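Local coordinates for protein fructokinase (Xylella fastidiosa Temecula1, PDB 3LJS) that probably phosphorylates fructose at the expense of ATP, as a sugar kinase of the PfkB family, at residues Arg183-Leu188 with Asn213-Gln218. Sequence-based numbering, arbitrary orientation.
Sequences RLWKGL and NAVIQQ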
ATOM      1  N   ARG B 183      12.854  -4.208  23.816  1.00 27.04           N
ATOM      2  CA  ARG B 183      11.461  -3.788  23.938  1.00 26.26           C
ATOM      3  C   ARG B 183      10.543  -4.945  24.304  1.00 24.55           C
ATOM      4  O   ARG B 183       9.627  -4.787  25.112  1.00 24.81           O
ATOM      5  CB  ARG B 183      10.985  -3.148  22.637  1.00 26.00           C
ATOM      6  CG  ARG B 183      11.610  -1.800  22.373  1.00 26.82           C
ATOM      7  CD  ARG B 183      11.278  -1.335  20.982  1.00 29.29           C
ATOM      8  NE  ARG B 183      12.072  -0.171  20.615  1.00 30.48           N
ATOM      9  CZ  ARG B 183      12.231   0.255  19.370  1.00 30.51           C
ATOM     10  NH1 ARG B 183      11.645  -0.391  18.368  1.00 25.40           N
ATOM     11  NH2 ARG B 183      12.987   1.319  19.127  1.00 30.52           N
ATOM     12  N   LEU B 184      10.787  -6.107  23.711  1.00 22.58           N
ATOM     13  CA  LEU B 184       9.972  -7.272  24.001  1.00 24.09           C
ATOM     14  C   LEU B 184      10.049  -7.609  25.487  1.00 24.63           C
ATOM     15  O   LEU B 184       9.023  -7.838  26.124  1.00 24.12           O
ATOM     16  CB  LEU B 184      10.422  -8.467  23.154  1.00 23.66           C
ATOM     17  CG  LEU B 184      10.289  -8.255  21.640  1.00 25.92           C
ATOM     18  CD1 LEU B 184      10.771  -9.493  20.891  1.00 23.23           C
ATOM     19  CD2 LEU B 184       8.834  -7.953  21.294  1.00 24.10           C
ATOM     20  N   TRP B 185      11.258  -7.633  26.047  1.00 25.10           N
ATOM     21  CA  TRP B 185      11.410  -7.940  27.470  1.00 24.56           C
ATOM     22  C   TRP B 185      10.744  -6.882  28.344  1.00 24.41           C
ATOM     23  O   TRP B 185      10.177  -7.204  29.384  1.00 23.80           O
ATOM     24  CB  TRP B 185      12.889  -8.064  27.863  1.00 25.21           C
ATOM     25  CG  TRP B 185      13.487  -9.411  27.571  1.00 26.69           C
ATOM     26  CD1 TRP B 185      14.485  -9.692  26.678  1.00 27.71           C
ATOM     27  CD2 TRP B 185      13.119 -10.661  28.167  1.00 26.71           C
ATOM     28  NE1 TRP B 185      14.760 -11.039  26.682  1.00 28.73           N
ATOM     29  CE2 TRP B 185      13.939 -11.658  27.586  1.00 28.53           C
ATOM     30  CE3 TRP B 185      12.179 -11.036  29.135  1.00 26.60           C
ATOM     31  CZ2 TRP B 185      13.844 -13.007  27.943  1.00 28.73           C
ATOM     32  CZ3 TRP B 185      12.085 -12.381  29.491  1.00 28.93           C
ATOM     33  CH2 TRP B 185      12.916 -13.349  28.893  1.00 28.96           C
ATOM     34  N   LYS B 186      10.816  -5.621  27.931  1.00 23.75           N
ATOM     35  CA  LYS B 186      10.196  -4.562  28.712  1.00 24.49           C
ATOM     36  C   LYS B 186       8.681  -4.736  28.730  1.00 23.30           C
ATOM     37  O   LYS B 186       8.041  -4.604  29.778  1.00 23.85           O
ATOM     38  CB  LYS B 186      10.546  -3.184  28.150  1.00 27.06           C
ATOM     39  CG  LYS B 186       9.944  -2.054  28.967  1.00 30.95           C
ATOM     40  CD  LYS B 186      10.612  -0.726  28.675  1.00 36.77           C
ATOM     41  CE  LYS B 186      10.068   0.371  29.584  1.00 39.03           C
ATOM     42  NZ  LYS B 186      10.778   1.665  29.367  1.00 40.51           N
ATOM     43  N   GLY B 187       8.107  -5.029  27.569  1.00 21.50           N
ATOM     44  CA  GLY B 187       6.672  -5.231  27.502  1.00 20.79           C
ATOM     45  C   GLY B 187       6.287  -6.404  28.387  1.00 22.37           C
ATOM     46  O   GLY B 187       5.307  -6.343  29.139  1.00 19.83           O
ATOM     47  N   LEU B 188       7.080  -7.469  28.305  1.00 20.16           N
ATOM     48  CA  LEU B 188       6.848  -8.675  29.092  1.00 20.86           C
ATOM     49  C   LEU B 188       6.893  -8.424  30.595  1.00 21.23           C
ATOM     50  O   LEU B 188       6.163  -9.061  31.355  1.00 21.52           O
ATOM     51  CB  LEU B 188       7.881  -9.745  28.722  1.00 20.65           C
ATOM     52  CG  LEU B 188       7.681 -10.388  27.346  1.00 21.51           C
ATOM     53  CD1 LEU B 188       8.920 -11.194  26.948  1.00 21.24           C
ATOM     54  CD2 LEU B 188       6.446 -11.282  27.396  1.00 18.07           C
ATOM     55  N   ASN B 213      13.083 -22.473  30.723  1.00 32.44           N
ATOM     56  CA  ASN B 213      12.887 -22.266  32.154  1.00 32.38           C
ATOM     57  C   ASN B 213      13.419 -20.908  32.591  1.00 31.70           C
ATOM     58  O   ASN B 213      12.772 -20.198  33.361  1.00 31.39           O
ATOM     59  CB  ASN B 213      13.579 -23.364  32.960  1.00 35.28           C
ATOM     60  CG  ASN B 213      13.485 -23.126  34.458  1.00 39.31           C
ATOM     61  OD1 ASN B 213      12.395 -23.150  35.038  1.00 42.20           O
ATOM     62  ND2 ASN B 213      14.627 -22.878  35.091  1.00 39.16           N
ATOM     63  N   ALA B 214      14.602 -20.549  32.099  1.00 30.87           N
ATOM     64  CA  ALA B 214      15.205 -19.267  32.441  1.00 29.54           C
ATOM     65  C   ALA B 214      14.290 -18.123  32.004  1.00 28.62           C
ATOM     66  O   ALA B 214      14.185 -17.105  32.690  1.00 28.20           O
ATOM     67  CB  ALA B 214      16.567 -19.131  31.771  1.00 29.85           C
ATOM     68  N   VAL B 215      13.636 -18.295  30.858  1.00 27.28           N
ATOM     69  CA  VAL B 215      12.726 -17.274  30.343  1.00 26.49           C
ATOM     70  C   VAL B 215      11.539 -17.117  31.288  1.00 25.50           C
ATOM     71  O   VAL B 215      11.166 -16.005  31.656  1.00 26.10           O
ATOM     72  CB  VAL B 215      12.194 -17.644  28.942  1.00 25.84           C
ATOM     73  CG1 VAL B 215      11.112 -16.653  28.519  1.00 24.24           C
ATOM     74  CG2 VAL B 215      13.333 -17.635  27.930  1.00 23.81           C
ATOM     75  N   ILE B 216      10.951 -18.240  31.678  1.00 25.34           N
ATOM     76  CA  ILE B 216       9.804 -18.226  32.576  1.00 26.00           C
ATOM     77  C   ILE B 216      10.169 -17.599  33.919  1.00 26.24           C
ATOM     78  O   ILE B 216       9.403 -16.802  34.463  1.00 24.38           O
ATOM     79  CB  ILE B 216       9.252 -19.653  32.778  1.00 25.95           C
ATOM     80  CG1 ILE B 216       8.720 -20.178  31.439  1.00 25.28           C
ATOM     81  CG2 ILE B 216       8.151 -19.646  33.829  1.00 25.11           C
ATOM     82  CD1 ILE B 216       8.236 -21.614  31.472  1.00 25.09           C
ATOM     83  N   GLN B 217      11.341 -17.942  34.448  1.00 26.16           N
ATOM     84  CA  GLN B 217      11.778 -17.367  35.717  1.00 27.15           C
ATOM     85  C   GLN B 217      11.951 -15.860  35.577  1.00 26.70           C
ATOM     86  O   GLN B 217      11.668 -15.103  36.503  1.00 27.23           O
ATOM     87  CB  GLN B 217      13.090 -18.005  36.177  1.00 29.46           C
ATOM     88  CG  GLN B 217      12.948 -19.458  36.587  1.00 32.82           C
ATOM     89  CD  GLN B 217      11.814 -19.666  37.574  1.00 36.77           C
ATOM     90  OE1 GLN B 217      11.725 -18.973  38.590  1.00 40.96           O
ATOM     91  NE2 GLN B 217      10.941 -20.624  37.283  1.00 38.32           N
ATOM     92  N   GLN B 218      12.409 -15.423  34.409  1.00 27.42           N
ATOM     93  CA  GLN B 218      12.601 -13.997  34.152  1.00 28.88           C
ATOM     94  C   GLN B 218      11.248 -13.277  34.186  1.00 26.94           C
ATOM     95  O   GLN B 218      11.129 -12.169  34.715  1.00 25.81           O
ATOM     96  CB  GLN B 218      13.252 -13.795  32.780  1.00 33.19           C
ATOM     97  CG  GLN B 218      13.650 -12.359  32.493  1.00 40.38           C
ATOM     98  CD  GLN B 218      14.854 -11.928  33.302  1.00 46.68           C
ATOM     99  OE1 GLN B 218      15.969 -12.414  33.084  1.00 50.06           O
ATOM    100  NE2 GLN B 218      14.638 -11.022  34.251  1.00 48.09           N
TER
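The six-membered end of the Trp185 indole reaches out to helix 212-220 and is met obliquely by two side chains that lie on opposite sides of its plane, Val215 and Gln218. Gln218 brings its aliphatic stem: its CG sits 3.4 Å from Trp185 CZ3, a close approach, and Gln218 CB follows at 3.8 Å from the same ring carbon. The methyl Val215 CG1 comes to 3.8 Å from Trp185 CH2, the outer corner of the ring. In Gln218, CG stands anti to the backbone N (chi1 -173°), which carries it to the indole, while a bend at chi2 (72°) turns the carboxamide aside, its plane 76° from that of the ring. The closest approaches are between carbon atoms, and the backbones remain well separated, with Trp185 CA 9.1 Å from Gln218 CA.

Both helices belong to the α/β layering of the ribokinase-like fold. Helix 181-189 leads into strand 193-197, and helix 212-220 into the neighbouring parallel strand 226-230 of the large sheet, so the indole bridges helices of successive crossovers. Helix 198-207 also contributes: Leu204 packs on Trp185, and Leu201 and Ala205 pack on Val215, while Leu208 just beyond its end touches both. The indole nitrogen Trp185 NE1 donates a hydrogen bond to Thr207 OG1, which satisfies the polar atom of the ring and probably restrains its rotation. Within this partly buried patch, Val215 is the buried member, whereas Trp185 and Gln218 retain some solvent exposure. Leu219, one residue past Gln218, touches both Trp185 and Leu188, extending the apolar packing by another side chain.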